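Local atomic coordinates of putative uncharacterized protein (Chaetomium thermophilum, PDB entry 5T8V), a protein that probably acts in the nucleus as a cohesin loader on chromatin, here represented by the C-terminal, helical-repeat fragment of Scc2. Residues Ile778-Thr783 with Leu843-Ile848; Asn731-Arg736 with Glu753-Ala758; Asp81-Leu86 with Lys144-Glu149; Ala26-Val31 with Leu87-Ser92. All coordinates share one frame; numbering follows the deposited sequence.

Interaction 1 (Ile778-Thr783 with Leu843-Ile848); sequences ILMVQT and LQVLMI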
loop_
_atom_site.group_PDB
_atom_site.type_symbol
_atom_site.label_atom_id
_atom_site.label_comp_id
_atom_site.label_asym_id
_atom_site.label_seq_id
_atom_site.Cartn_x
_atom_site.Cartn_y
_atom_site.Cartn_z
ATOM N N ILE A 778 -34.599 -10.855 -8.317
ATOM C CA ILE A 778 -33.700 -11.659 -9.141
ATOM C C ILE A 778 -32.328 -11.746 -8.487
ATOM O O ILE A 778 -31.732 -12.826 -8.397
ATOM C CB ILE A 778 -33.618 -11.089 -10.569
ATOM C CG1 ILE A 778 -34.981 -11.213 -11.259
ATOM C CG2 ILE A 778 -32.557 -11.835 -11.384
ATOM C CD1 ILE A 778 -35.057 -10.556 -12.625
ATOM N N LEU A 779 -31.810 -10.612 -8.013
ATOM C CA LEU A 779 -30.504 -10.614 -7.361
ATOM C C LEU A 779 -30.501 -11.524 -6.140
ATOM O O LEU A 779 -29.500 -12.194 -5.858
ATOM C CB LEU A 779 -30.110 -9.191 -6.966
ATOM C CG LEU A 779 -29.765 -8.230 -8.107
ATOM C CD1 LEU A 779 -29.508 -6.838 -7.553
ATOM C CD2 LEU A 779 -28.563 -8.714 -8.903
ATOM N N MET A 780 -31.612 -11.561 -5.403
ATOM C CA MET A 780 -31.699 -12.463 -4.260
ATOM C C MET A 780 -31.656 -13.918 -4.711
ATOM O O MET A 780 -30.894 -14.726 -4.168
ATOM C CB MET A 780 -32.976 -12.181 -3.468
ATOM C CG MET A 780 -33.023 -10.793 -2.856
ATOM S SD MET A 780 -34.479 -10.536 -1.832
ATOM C CE MET A 780 -34.071 -11.550 -0.424
ATOM N N VAL A 781 -32.465 -14.267 -5.714
ATOM C CA VAL A 781 -32.489 -15.641 -6.210
ATOM C C VAL A 781 -31.093 -16.067 -6.645
ATOM O O VAL A 781 -30.599 -17.132 -6.256
ATOM C CB VAL A 781 -33.506 -15.780 -7.358
ATOM C CG1 VAL A 781 -33.465 -17.182 -7.951
ATOM C CG2 VAL A 781 -34.907 -15.466 -6.863
ATOM N N GLN A 782 -30.436 -15.244 -7.465
ATOM C CA GLN A 782 -29.078 -15.560 -7.890
ATOM C C GLN A 782 -28.149 -15.713 -6.695
ATOM O O GLN A 782 -27.297 -16.610 -6.671
ATOM C CB GLN A 782 -28.554 -14.476 -8.831
ATOM C CG GLN A 782 -29.049 -14.597 -10.265
ATOM C CD GLN A 782 -28.387 -13.600 -11.203
ATOM O OE1 GLN A 782 -29.059 -12.941 -11.996
ATOM N NE2 GLN A 782 -27.063 -13.490 -11.123
ATOM N N THR A 783 -28.302 -14.852 -5.687
ATOM C CA THR A 783 -27.397 -14.888 -4.543
ATOM C C THR A 783 -27.548 -16.184 -3.753
ATOM O O THR A 783 -26.546 -16.803 -3.375
ATOM C CB THR A 783 -27.640 -13.677 -3.642
ATOM O OG1 THR A 783 -27.473 -12.473 -4.402
ATOM C CG2 THR A 783 -26.661 -13.667 -2.468
ATOM N N LEU A 843 -38.322 -20.511 -5.460
ATOM C CA LEU A 843 -38.861 -21.195 -4.295
ATOM C C LEU A 843 -37.789 -21.476 -3.253
ATOM O O LEU A 843 -38.120 -21.626 -2.072
ATOM C CB LEU A 843 -39.541 -22.493 -4.724
ATOM C CG LEU A 843 -40.758 -22.271 -5.624
ATOM C CD1 LEU A 843 -41.180 -23.572 -6.268
ATOM C CD2 LEU A 843 -41.913 -21.668 -4.839
ATOM N N GLN A 844 -36.517 -21.545 -3.652
ATOM C CA GLN A 844 -35.468 -21.723 -2.654
ATOM C C GLN A 844 -35.356 -20.517 -1.728
ATOM O O GLN A 844 -35.029 -20.678 -0.547
ATOM C CB GLN A 844 -34.125 -21.997 -3.336
ATOM C CG GLN A 844 -33.978 -23.425 -3.842
ATOM C CD GLN A 844 -34.185 -24.453 -2.744
ATOM O OE1 GLN A 844 -35.173 -25.187 -2.743
ATOM N NE2 GLN A 844 -33.256 -24.502 -1.795
ATOM N N VAL A 845 -35.627 -19.315 -2.232
ATOM C CA VAL A 845 -35.592 -18.119 -1.390
ATOM C C VAL A 845 -36.932 -17.900 -0.693
ATOM O O VAL A 845 -36.972 -17.490 0.472
ATOM C CB VAL A 845 -35.168 -16.884 -2.217
ATOM C CG1 VAL A 845 -36.025 -16.713 -3.451
ATOM C CG2 VAL A 845 -35.217 -15.615 -1.367
ATOM N N LEU A 846 -38.045 -18.168 -1.381
ATOM C CA LEU A 846 -39.338 -18.122 -0.707
ATOM C C LEU A 846 -39.367 -19.062 0.490
ATOM O O LEU A 846 -40.007 -18.762 1.504
ATOM C CB LEU A 846 -40.458 -18.478 -1.685
ATOM C CG LEU A 846 -40.934 -17.360 -2.611
ATOM C CD1 LEU A 846 -41.887 -17.905 -3.662
ATOM C CD2 LEU A 846 -41.607 -16.260 -1.804
ATOM N N MET A 847 -38.675 -20.196 0.387
ATOM C CA MET A 847 -38.599 -21.153 1.484
ATOM C C MET A 847 -38.030 -20.501 2.740
ATOM O O MET A 847 -38.659 -20.501 3.805
ATOM C CB MET A 847 -37.737 -22.336 1.039
ATOM C CG MET A 847 -37.605 -23.476 2.022
ATOM S SD MET A 847 -36.508 -24.730 1.330
ATOM C CE MET A 847 -36.583 -26.004 2.580
ATOM N N ILE A 848 -36.827 -19.934 2.626
ATOM C CA ILE A 848 -36.176 -19.322 3.779
ATOM C C ILE A 848 -36.935 -18.088 4.248
ATOM O O ILE A 848 -36.907 -17.752 5.439
ATOM C CB ILE A 848 -34.706 -18.998 3.449
ATOM C CG1 ILE A 848 -34.612 -18.117 2.196
ATOM C CG2 ILE A 848 -33.922 -20.297 3.284
ATOM C CD1 ILE A 848 -33.205 -17.887 1.690
#
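Val781 and Val845 meet methyl to methyl, with CG2 of Val781 3.8 Å from CG1 of Val845 and the two side chains crossing at about a right angle. The backbones are close here as well: the CA atoms of Val781 and Val845 lie 6.2 Å apart, the shortest such separation between 778-783 and 843-848. The CB of Val845 is directed toward helix 773-786, and its chi1 of 53° sets CG1 between its own backbone N and carbonyl carbon while CG2 extends opposite the N. The two methyls therefore serve different neighbours, because CG2 faces Met780, whose CE approaches to 4.3 Å from that CG2. Met780 is extended through chi2 and then turns at chi3 (72°), which carries the terminal methyl across. Val845 gives up 66 Å² to the contact, against 25 Å² each for Met780 and Val781, and no hydrogen bond crosses. All three touching residues are buried, so the contact lies wholly within the protein interior. Met822 of helix 808-824 also packs on Val845, and Pro837 on Val781. Such a buried, purely apolar junction of helices 773-786 and 839-852 is what is expected inside a HEAT-repeat solenoid.

Interaction 2 (Asn731-Arg736 with Glu753-Ala758); sequences NGLLHR and EEIWFA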
loop_
_atom_site.group_PDB
_atom_site.type_symbol
_atom_site.label_atom_id
_atom_site.label_comp_id
_atom_site.label_asym_id
_atom_site.label_seq_id
_atom_site.Cartn_x
_atom_site.Cartn_y
_atom_site.Cartn_z
ATOM N N ASN A 731 -23.309 -12.541 -1.691
ATOM C CA ASN A 731 -23.038 -13.852 -1.112
ATOM C C ASN A 731 -21.923 -13.773 -0.078
ATOM O O ASN A 731 -22.028 -14.370 1.001
ATOM C CB ASN A 731 -22.683 -14.851 -2.213
ATOM C CG ASN A 731 -22.672 -16.282 -1.715
ATOM O OD1 ASN A 731 -21.734 -16.708 -1.042
ATOM N ND2 ASN A 731 -23.719 -17.032 -2.042
ATOM N N GLY A 732 -20.850 -13.038 -0.381
ATOM C CA GLY A 732 -19.787 -12.871 0.600
ATOM C C GLY A 732 -20.247 -12.104 1.826
ATOM O O GLY A 732 -20.049 -12.541 2.966
ATOM N N LEU A 733 -20.866 -10.941 1.607
ATOM C CA LEU A 733 -21.415 -10.160 2.711
ATOM C C LEU A 733 -22.274 -11.027 3.619
ATOM O O LEU A 733 -22.118 -11.011 4.845
ATOM C CB LEU A 733 -22.238 -8.991 2.164
ATOM C CG LEU A 733 -21.456 -7.798 1.619
ATOM C CD1 LEU A 733 -22.368 -6.892 0.807
ATOM C CD2 LEU A 733 -20.815 -7.021 2.753
ATOM N N LEU A 734 -23.192 -11.793 3.028
ATOM C CA LEU A 734 -24.044 -12.662 3.830
ATOM C C LEU A 734 -23.218 -13.701 4.578
ATOM O O LEU A 734 -23.463 -13.960 5.761
ATOM C CB LEU A 734 -25.090 -13.335 2.945
ATOM C CG LEU A 734 -26.328 -12.489 2.626
ATOM C CD1 LEU A 734 -27.093 -13.032 1.427
ATOM C CD2 LEU A 734 -27.246 -12.422 3.840
ATOM N N HIS A 735 -22.222 -14.295 3.915
ATOM C CA HIS A 735 -21.344 -15.234 4.607
ATOM C C HIS A 735 -20.677 -14.591 5.814
ATOM O O HIS A 735 -20.321 -15.290 6.770
ATOM C CB HIS A 735 -20.278 -15.773 3.653
ATOM C CG HIS A 735 -20.583 -17.132 3.110
ATOM N ND1 HIS A 735 -21.195 -17.326 1.889
ATOM C CD2 HIS A 735 -20.364 -18.366 3.621
ATOM C CE1 HIS A 735 -21.337 -18.622 1.673
ATOM N NE2 HIS A 735 -20.842 -19.274 2.708
ATOM N N ARG A 736 -20.498 -13.272 5.796
ATOM C CA ARG A 736 -19.830 -12.574 6.886
ATOM C C ARG A 736 -20.777 -12.176 8.014
ATOM O O ARG A 736 -20.401 -11.357 8.860
ATOM C CB ARG A 736 -19.112 -11.333 6.347
ATOM C CG ARG A 736 -17.974 -11.648 5.387
ATOM C CD ARG A 736 -16.648 -11.837 6.117
ATOM N NE ARG A 736 -16.691 -12.902 7.116
ATOM C CZ ARG A 736 -16.465 -14.188 6.862
ATOM N NH1 ARG A 736 -16.179 -14.595 5.631
ATOM N NH2 ARG A 736 -16.527 -15.076 7.844
ATOM N N GLU A 753 -28.990 -4.742 4.887
ATOM C CA GLU A 753 -30.244 -4.009 5.018
ATOM C C GLU A 753 -30.308 -2.863 4.021
ATOM O O GLU A 753 -31.374 -2.566 3.469
ATOM C CB GLU A 753 -30.403 -3.475 6.443
ATOM C CG GLU A 753 -30.378 -4.539 7.531
ATOM C CD GLU A 753 -30.721 -3.985 8.902
ATOM O OE1 GLU A 753 -31.270 -2.867 8.975
ATOM O OE2 GLU A 753 -30.437 -4.669 9.908
ATOM N N GLU A 754 -29.175 -2.204 3.773
ATOM C CA GLU A 754 -29.180 -1.048 2.884
ATOM C C GLU A 754 -29.386 -1.462 1.429
ATOM O O GLU A 754 -30.220 -0.882 0.723
ATOM C CB GLU A 754 -27.878 -0.263 3.040
ATOM C CG GLU A 754 -27.835 1.018 2.223
ATOM C CD GLU A 754 -26.584 1.830 2.482
ATOM O OE1 GLU A 754 -25.857 1.513 3.449
ATOM O OE2 GLU A 754 -26.324 2.784 1.718
ATOM N N ILE A 755 -28.638 -2.464 0.963
ATOM C CA ILE A 755 -28.631 -2.790 -0.461
ATOM C C ILE A 755 -29.761 -3.728 -0.879
ATOM O O ILE A 755 -30.129 -3.743 -2.062
ATOM C CB ILE A 755 -27.281 -3.404 -0.878
ATOM C CG1 ILE A 755 -27.023 -4.720 -0.132
ATOM C CG2 ILE A 755 -26.153 -2.406 -0.630
ATOM C CD1 ILE A 755 -25.764 -5.450 -0.576
ATOM N N TRP A 756 -30.320 -4.505 0.048
ATOM C CA TRP A 756 -31.392 -5.444 -0.266
ATOM C C TRP A 756 -32.747 -5.002 0.263
ATOM O O TRP A 756 -33.739 -5.037 -0.473
ATOM C CB TRP A 756 -31.058 -6.836 0.292
ATOM C CG TRP A 756 -30.246 -7.690 -0.637
ATOM C CD1 TRP A 756 -29.426 -7.264 -1.641
ATOM C CD2 TRP A 756 -30.187 -9.121 -0.651
ATOM N NE1 TRP A 756 -28.855 -8.341 -2.274
ATOM C CE2 TRP A 756 -29.308 -9.493 -1.686
ATOM C CE3 TRP A 756 -30.790 -10.123 0.114
ATOM C CZ2 TRP A 756 -29.018 -10.824 -1.976
ATOM C CZ3 TRP A 756 -30.501 -11.444 -0.176
ATOM C CH2 TRP A 756 -29.623 -11.782 -1.213
ATOM N N PHE A 757 -32.820 -4.590 1.527
ATOM C CA PHE A 757 -34.096 -4.270 2.154
ATOM C C PHE A 757 -34.202 -2.783 2.462
ATOM O O PHE A 757 -34.284 -2.388 3.629
ATOM C CB PHE A 757 -34.272 -5.094 3.430
ATOM C CG PHE A 757 -33.998 -6.558 3.242
ATOM C CD1 PHE A 757 -34.890 -7.359 2.549
ATOM C CD2 PHE A 757 -32.849 -7.133 3.756
ATOM C CE1 PHE A 757 -34.641 -8.704 2.373
ATOM C CE2 PHE A 757 -32.595 -8.480 3.583
ATOM C CZ PHE A 757 -33.492 -9.266 2.891
ATOM N N ALA A 758 -34.205 -1.955 1.422
ATOM C CA ALA A 758 -34.359 -0.518 1.568
ATOM C C ALA A 758 -35.355 -0.004 0.538
ATOM O O ALA A 758 -35.480 -0.580 -0.547
ATOM C CB ALA A 758 -33.018 0.209 1.391
#
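The backbones of 731-736 and 753-758 stay well apart, with CA atoms 10.8 Å from each other at Leu733 and Ile755 and 10.7 Å at Leu734 and Glu753, so side chains alone bridge the gap between the ends of helices 723-735 and 742-755. Leu733 and Ile755 reach for one another tip to tip, and their CD1 atoms are 3.9 Å apart. Ile755 achieves this with chi1 at 62° and an extended chi2, which throws CD1 out toward Leu733. The second pair meets differently: Leu734 runs at about a right angle to Trp756, and its CD1 touches the six-membered ring at a slant, 3.9 Å from CH2 and 4.1 Å from CZ3 of Trp756. Phe757 backs the indole's stem, since Trp756 CB lies over one face of the phenyl ring, offset toward its rim. On the 731-736 side, His735 ND1 donates to Asn731 O at 3.2 Å with an N-H...O angle of 147°; this oxygen lies in the imidazole plane and also takes the backbone N of His735, the two donors coming from opposite faces of the carbonyl plane. Met710 on Leu733 and Tyr717 on Ile755, both from helix 703-719, extend the apolar layer. With four buried side chains and no hydrogen bond across, the contact implies cohesion by dispersion and exclusion of water, its specificity resting on shape.

Interaction 3 (Asp81-Leu86 with Lys144-Glu149); sequences DDLIYL and KQLYSE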
loop_
_atom_site.group_PDB
_atom_site.type_symbol
_atom_site.label_atom_id
_atom_site.label_comp_id
_atom_site.label_asym_id
_atom_site.label_seq_id
_atom_site.Cartn_x
_atom_site.Cartn_y
_atom_site.Cartn_z
ATOM N N ASP A 81 46.711 61.083 -23.619
ATOM C CA ASP A 81 47.042 62.079 -22.604
ATOM C C ASP A 81 45.809 62.635 -21.903
ATOM O O ASP A 81 45.880 62.986 -20.719
ATOM C CB ASP A 81 47.845 63.220 -23.235
ATOM C CG ASP A 81 49.342 63.059 -23.039
ATOM O OD1 ASP A 81 49.796 61.921 -22.800
ATOM O OD2 ASP A 81 50.066 64.074 -23.128
ATOM N N ASP A 82 44.676 62.725 -22.599
ATOM C CA ASP A 82 43.460 63.255 -21.996
ATOM C C ASP A 82 42.525 62.158 -21.492
ATOM O O ASP A 82 41.395 62.457 -21.094
ATOM C CB ASP A 82 42.734 64.183 -22.980
ATOM C CG ASP A 82 42.224 63.467 -24.217
ATOM O OD1 ASP A 82 41.954 62.251 -24.152
ATOM O OD2 ASP A 82 42.082 64.139 -25.261
ATOM N N LEU A 83 42.967 60.900 -21.505
ATOM C CA LEU A 83 42.278 59.843 -20.772
ATOM C C LEU A 83 42.847 59.681 -19.368
ATOM O O LEU A 83 42.101 59.387 -18.426
ATOM C CB LEU A 83 42.377 58.513 -21.526
ATOM C CG LEU A 83 41.297 58.227 -22.574
ATOM C CD1 LEU A 83 41.655 56.990 -23.383
ATOM C CD2 LEU A 83 39.935 58.048 -21.923
ATOM N N ILE A 84 44.161 59.868 -19.215
ATOM C CA ILE A 84 44.754 59.922 -17.884
ATOM C C ILE A 84 44.109 61.032 -17.068
ATOM O O ILE A 84 43.919 60.900 -15.853
ATOM C CB ILE A 84 46.280 60.112 -17.988
ATOM C CG1 ILE A 84 46.939 58.851 -18.548
ATOM C CG2 ILE A 84 46.890 60.453 -16.625
ATOM C CD1 ILE A 84 47.563 59.046 -19.907
ATOM N N TYR A 85 43.766 62.145 -17.719
ATOM C CA TYR A 85 43.134 63.252 -17.010
ATOM C C TYR A 85 41.740 62.865 -16.529
ATOM O O TYR A 85 41.373 63.145 -15.381
ATOM C CB TYR A 85 43.079 64.486 -17.912
ATOM C CG TYR A 85 42.525 65.723 -17.239
ATOM C CD1 TYR A 85 43.038 66.169 -16.027
ATOM C CD2 TYR A 85 41.498 66.455 -17.822
ATOM C CE1 TYR A 85 42.536 67.302 -15.410
ATOM C CE2 TYR A 85 40.991 67.589 -17.214
ATOM C CZ TYR A 85 41.515 68.009 -16.008
ATOM O OH TYR A 85 41.015 69.137 -15.399
ATOM N N LEU A 86 40.952 62.217 -17.388
ATOM C CA LEU A 86 39.646 61.736 -16.960
ATOM C C LEU A 86 39.783 60.756 -15.802
ATOM O O LEU A 86 39.031 60.830 -14.821
ATOM C CB LEU A 86 38.915 61.088 -18.136
ATOM C CG LEU A 86 37.521 60.517 -17.855
ATOM C CD1 LEU A 86 36.617 61.556 -17.214
ATOM C CD2 LEU A 86 36.892 59.994 -19.140
ATOM N N LYS A 144 49.941 51.422 -19.983
ATOM C CA LYS A 144 49.904 51.079 -18.567
ATOM C C LYS A 144 49.238 52.159 -17.723
ATOM O O LYS A 144 48.741 51.856 -16.632
ATOM C CB LYS A 144 51.322 50.824 -18.053
ATOM C CG LYS A 144 52.081 49.747 -18.818
ATOM C CD LYS A 144 51.453 48.371 -18.641
ATOM C CE LYS A 144 52.257 47.300 -19.363
ATOM N NZ LYS A 144 51.712 45.933 -19.138
ATOM N N GLN A 145 49.213 53.406 -18.198
ATOM C CA GLN A 145 48.610 54.488 -17.431
ATOM C C GLN A 145 47.089 54.406 -17.388
ATOM O O GLN A 145 46.466 55.201 -16.677
ATOM C CB GLN A 145 49.026 55.843 -18.009
ATOM C CG GLN A 145 50.530 56.049 -18.112
ATOM C CD GLN A 145 51.072 55.728 -19.492
ATOM O OE1 GLN A 145 50.582 54.827 -20.172
ATOM N NE2 GLN A 145 52.084 56.475 -19.917
ATOM N N LEU A 146 46.482 53.479 -18.128
ATOM C CA LEU A 146 45.035 53.321 -18.157
ATOM C C LEU A 146 44.544 52.214 -17.238
ATOM O O LEU A 146 43.332 52.003 -17.137
ATOM C CB LEU A 146 44.566 53.047 -19.590
ATOM C CG LEU A 146 44.945 54.100 -20.636
ATOM C CD1 LEU A 146 44.408 53.709 -22.002
ATOM C CD2 LEU A 146 44.436 55.481 -20.238
ATOM N N TYR A 147 45.449 51.509 -16.563
ATOM C CA TYR A 147 45.096 50.445 -15.635
ATOM C C TYR A 147 45.694 50.765 -14.274
ATOM O O TYR A 147 46.879 51.100 -14.177
ATOM C CB TYR A 147 45.605 49.089 -16.131
ATOM C CG TYR A 147 45.056 48.685 -17.481
ATOM C CD1 TYR A 147 45.625 49.161 -18.656
ATOM C CD2 TYR A 147 43.971 47.823 -17.580
ATOM C CE1 TYR A 147 45.127 48.793 -19.891
ATOM C CE2 TYR A 147 43.467 47.449 -18.810
ATOM C CZ TYR A 147 44.048 47.936 -19.962
ATOM O OH TYR A 147 43.546 47.562 -21.187
ATOM N N SER A 148 44.874 50.670 -13.229
ATOM C CA SER A 148 45.334 50.900 -11.864
ATOM C C SER A 148 44.607 49.944 -10.934
ATOM O O SER A 148 43.372 49.928 -10.898
ATOM C CB SER A 148 45.096 52.350 -11.430
ATOM O OG SER A 148 43.737 52.564 -11.097
ATOM N N GLU A 149 45.373 49.150 -10.183
ATOM C CA GLU A 149 44.776 48.280 -9.177
ATOM C C GLU A 149 44.000 49.088 -8.145
ATOM O O GLU A 149 42.967 48.630 -7.638
ATOM C CB GLU A 149 45.870 47.450 -8.499
ATOM C CG GLU A 149 45.492 46.003 -8.220
ATOM C CD GLU A 149 44.494 45.858 -7.087
ATOM O OE1 GLU A 149 44.416 46.772 -6.239
ATOM O OE2 GLU A 149 43.788 44.828 -7.044
#
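Two kinds of contact join Leu83 and Ile84 of helix 81-96 to Gln145 and Leu146 of the short 3-10 segment 144-146, in the connection before helix 149-172. The first is leucine on leucine: Leu146 sends CD2 to within 3.9 Å of Leu83 CB, so a branch tip rests against the root of its partner. The second is aliphatic contact with a polar residue. Ile84 and Gln145 cross obliquely, CG1 of Ile84 lying 3.7 Å from Gln145 CB and its CD1 4.0 Å from the same CB. Gln145 bends sharply at chi2 (96°), which takes the amide away from the helix and leaves its CB for Ile84. The backbones come nearest at Ile84 and Leu146, with 6.6 Å between their CA atoms. No hydrogen bond crosses the contact; beside it, Ser148, the N-cap of helix 149-172, uses OG to hold Ala151 N, and Tyr147 OH bonds to Arg141 O. The chemistry is thus graded, with a buried leucine pair inside and, toward solvent, an isoleucine lying on the hydrocarbon part of an exposed glutamine whose amide is turned away from the helix and probably meets solvent.

Interaction 4 (Ala26-Val31 with Leu87-Ser92); sequences AAFQAV and LRLCDS
Helices 9-36 and 81-96, near the N-terminal end of this fragment, pack against each other through Phe28 and Val31 on one and Leu89 on the other. Leu89 CD1 is the shared point. It lies 3.9 Å from Phe28 CE1 and 4.0 Å from Phe28 CD1, meeting the ring at a slant, and 4.1 Å from Val31 CG2. Phe28 and Val31 are one helical turn apart, which lets the single methyl of Leu89 touch both. The approaches differ, however: Leu89 lies askew to Phe28, whereas it and Val31 run antiparallel alongside one another. With chi1 at -66°, Phe28 holds its ring on the backbone N side, and although its CB leaves the helix laterally, the ring itself swings toward Leu89. The CA atoms of Val31 and Leu89 are 9.2 Å apart, a separation that the side chains span. In this predominantly helical, HEAT-repeat protein of the SCC2/Nipped-B family the pair is not isolated: Leu54, from the short strand 52-54, packs on both Val31 and Leu89, so the hairpin strand adds to the same apolar layer. Tyr85, one turn before Leu89, stacks edge-to-face with Phe28. Further along helix 81-96, Arg88 O accepts both Ser92 N and, from above its carbonyl plane at 3.2 Å, Ser92 OG.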
loop_
_atom_site.group_PDB
_atom_site.type_symbol
_atom_site.label_atom_id
_atom_site.label_comp_id
_atom_site.label_asym_id
_atom_site.label_seq_id
_atom_site.Cartn_x
_atom_site.Cartn_y
_atom_site.Cartn_z
ATOM N N ALA A 26 34.162 69.547 -23.528
ATOM C CA ALA A 26 33.168 70.296 -22.766
ATOM C C ALA A 26 33.266 69.985 -21.276
ATOM O O ALA A 26 33.111 70.880 -20.435
ATOM C CB ALA A 26 31.766 69.986 -23.286
ATOM N N ALA A 27 33.524 68.722 -20.930
ATOM C CA ALA A 27 33.653 68.354 -19.524
ATOM C C ALA A 27 34.909 68.958 -18.909
ATOM O O ALA A 27 34.864 69.497 -17.796
ATOM C CB ALA A 27 33.667 66.833 -19.380
ATOM N N PHE A 28 36.040 68.885 -19.615
ATOM C CA PHE A 28 37.284 69.396 -19.048
ATOM C C PHE A 28 37.231 70.908 -18.857
ATOM O O PHE A 28 37.635 71.418 -17.805
ATOM C CB PHE A 28 38.466 69.000 -19.935
ATOM C CG PHE A 28 38.718 67.514 -19.991
ATOM C CD1 PHE A 28 38.109 66.649 -19.093
ATOM C CD2 PHE A 28 39.571 66.985 -20.941
ATOM C CE1 PHE A 28 38.344 65.294 -19.146
ATOM C CE2 PHE A 28 39.810 65.629 -20.997
ATOM C CZ PHE A 28 39.196 64.783 -20.099
ATOM N N GLN A 29 36.734 71.646 -19.851
ATOM C CA GLN A 29 36.609 73.088 -19.667
ATOM C C GLN A 29 35.488 73.437 -18.697
ATOM O O GLN A 29 35.506 74.528 -18.116
ATOM C CB GLN A 29 36.398 73.787 -21.012
ATOM C CG GLN A 29 35.127 73.418 -21.753
ATOM C CD GLN A 29 35.179 73.837 -23.215
ATOM O OE1 GLN A 29 36.171 74.406 -23.673
ATOM N NE2 GLN A 29 34.111 73.557 -23.953
ATOM N N ALA A 30 34.522 72.534 -18.498
ATOM C CA ALA A 30 33.572 72.709 -17.405
ATOM C C ALA A 30 34.276 72.618 -16.057
ATOM O O ALA A 30 33.959 73.373 -15.131
ATOM C CB ALA A 30 32.457 71.666 -17.500
ATOM N N VAL A 31 35.238 71.701 -15.929
ATOM C CA VAL A 31 36.042 71.633 -14.712
ATOM C C VAL A 31 36.864 72.905 -14.553
ATOM O O VAL A 31 36.950 73.475 -13.457
ATOM C CB VAL A 31 36.936 70.377 -14.729
ATOM C CG1 VAL A 31 37.888 70.370 -13.537
ATOM C CG2 VAL A 31 36.083 69.118 -14.723
ATOM N N LEU A 87 40.749 59.837 -15.887
ATOM C CA LEU A 87 40.983 58.920 -14.777
ATOM C C LEU A 87 41.393 59.665 -13.512
ATOM O O LEU A 87 41.114 59.200 -12.400
ATOM C CB LEU A 87 42.051 57.891 -15.156
ATOM C CG LEU A 87 41.585 56.730 -16.041
ATOM C CD1 LEU A 87 42.779 55.918 -16.518
ATOM C CD2 LEU A 87 40.596 55.831 -15.303
ATOM N N ARG A 88 42.047 60.819 -13.656
ATOM C CA ARG A 88 42.414 61.600 -12.480
ATOM C C ARG A 88 41.188 62.257 -11.859
ATOM O O ARG A 88 41.028 62.245 -10.633
ATOM C CB ARG A 88 43.458 62.654 -12.845
ATOM C CG ARG A 88 44.222 63.185 -11.641
ATOM C CD ARG A 88 44.931 64.500 -11.939
ATOM N NE ARG A 88 45.852 64.873 -10.866
ATOM C CZ ARG A 88 45.482 65.391 -9.697
ATOM N NH1 ARG A 88 44.198 65.601 -9.429
ATOM N NH2 ARG A 88 46.399 65.695 -8.788
ATOM N N LEU A 89 40.313 62.839 -12.684
ATOM C CA LEU A 89 39.060 63.376 -12.164
ATOM C C LEU A 89 38.265 62.294 -11.446
ATOM O O LEU A 89 37.728 62.523 -10.352
ATOM C CB LEU A 89 38.236 63.978 -13.302
ATOM C CG LEU A 89 38.899 65.098 -14.109
ATOM C CD1 LEU A 89 37.996 65.527 -15.255
ATOM C CD2 LEU A 89 39.243 66.291 -13.227
ATOM N N CYS A 90 38.183 61.104 -12.045
ATOM C CA CYS A 90 37.538 59.982 -11.373
ATOM C C CYS A 90 38.198 59.706 -10.028
ATOM O O CYS A 90 37.517 59.529 -9.011
ATOM C CB CYS A 90 37.587 58.739 -12.263
ATOM S SG CYS A 90 36.607 58.852 -13.780
ATOM N N ASP A 91 39.533 59.676 -10.001
ATOM C CA ASP A 91 40.232 59.389 -8.755
ATOM C C ASP A 91 39.948 60.454 -7.704
ATOM O O ASP A 91 39.936 60.154 -6.505
ATOM C CB ASP A 91 41.734 59.275 -9.006
ATOM C CG ASP A 91 42.486 58.746 -7.800
ATOM O OD1 ASP A 91 42.568 57.509 -7.646
ATOM O OD2 ASP A 91 42.990 59.566 -7.004
ATOM N N SER A 92 39.720 61.697 -8.128
ATOM C CA SER A 92 39.353 62.746 -7.186
ATOM C C SER A 92 37.959 62.502 -6.622
ATOM O O SER A 92 37.750 62.560 -5.403
ATOM C CB SER A 92 39.427 64.113 -7.869
ATOM O OG SER A 92 40.745 64.392 -8.313
#

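The four contacts form two groups on opposite sides of the chain's centre, 3 and 4 near the N-terminal end, 1 and 2 part-way along the chain. Interactions 3 and 4 share helix 81-96, have centres 12 Å apart, and interlock along the sequence, their segments alternating; Leu87 of interaction 4 packs on Leu146 of interaction 3. This pair comes first in the chain, then interaction 2, then interaction 1. The latter two have centres 13 Å apart; Met780 and Thr783 touch Trp756, while Asn731 ND2 probably bonds to Thr783 O at 3.1 Å. About 109 Å separates the centres of interactions 1 and 3. Packing is therefore continuous within each group, consistent with a solenoid built from local helix-to-helix contacts.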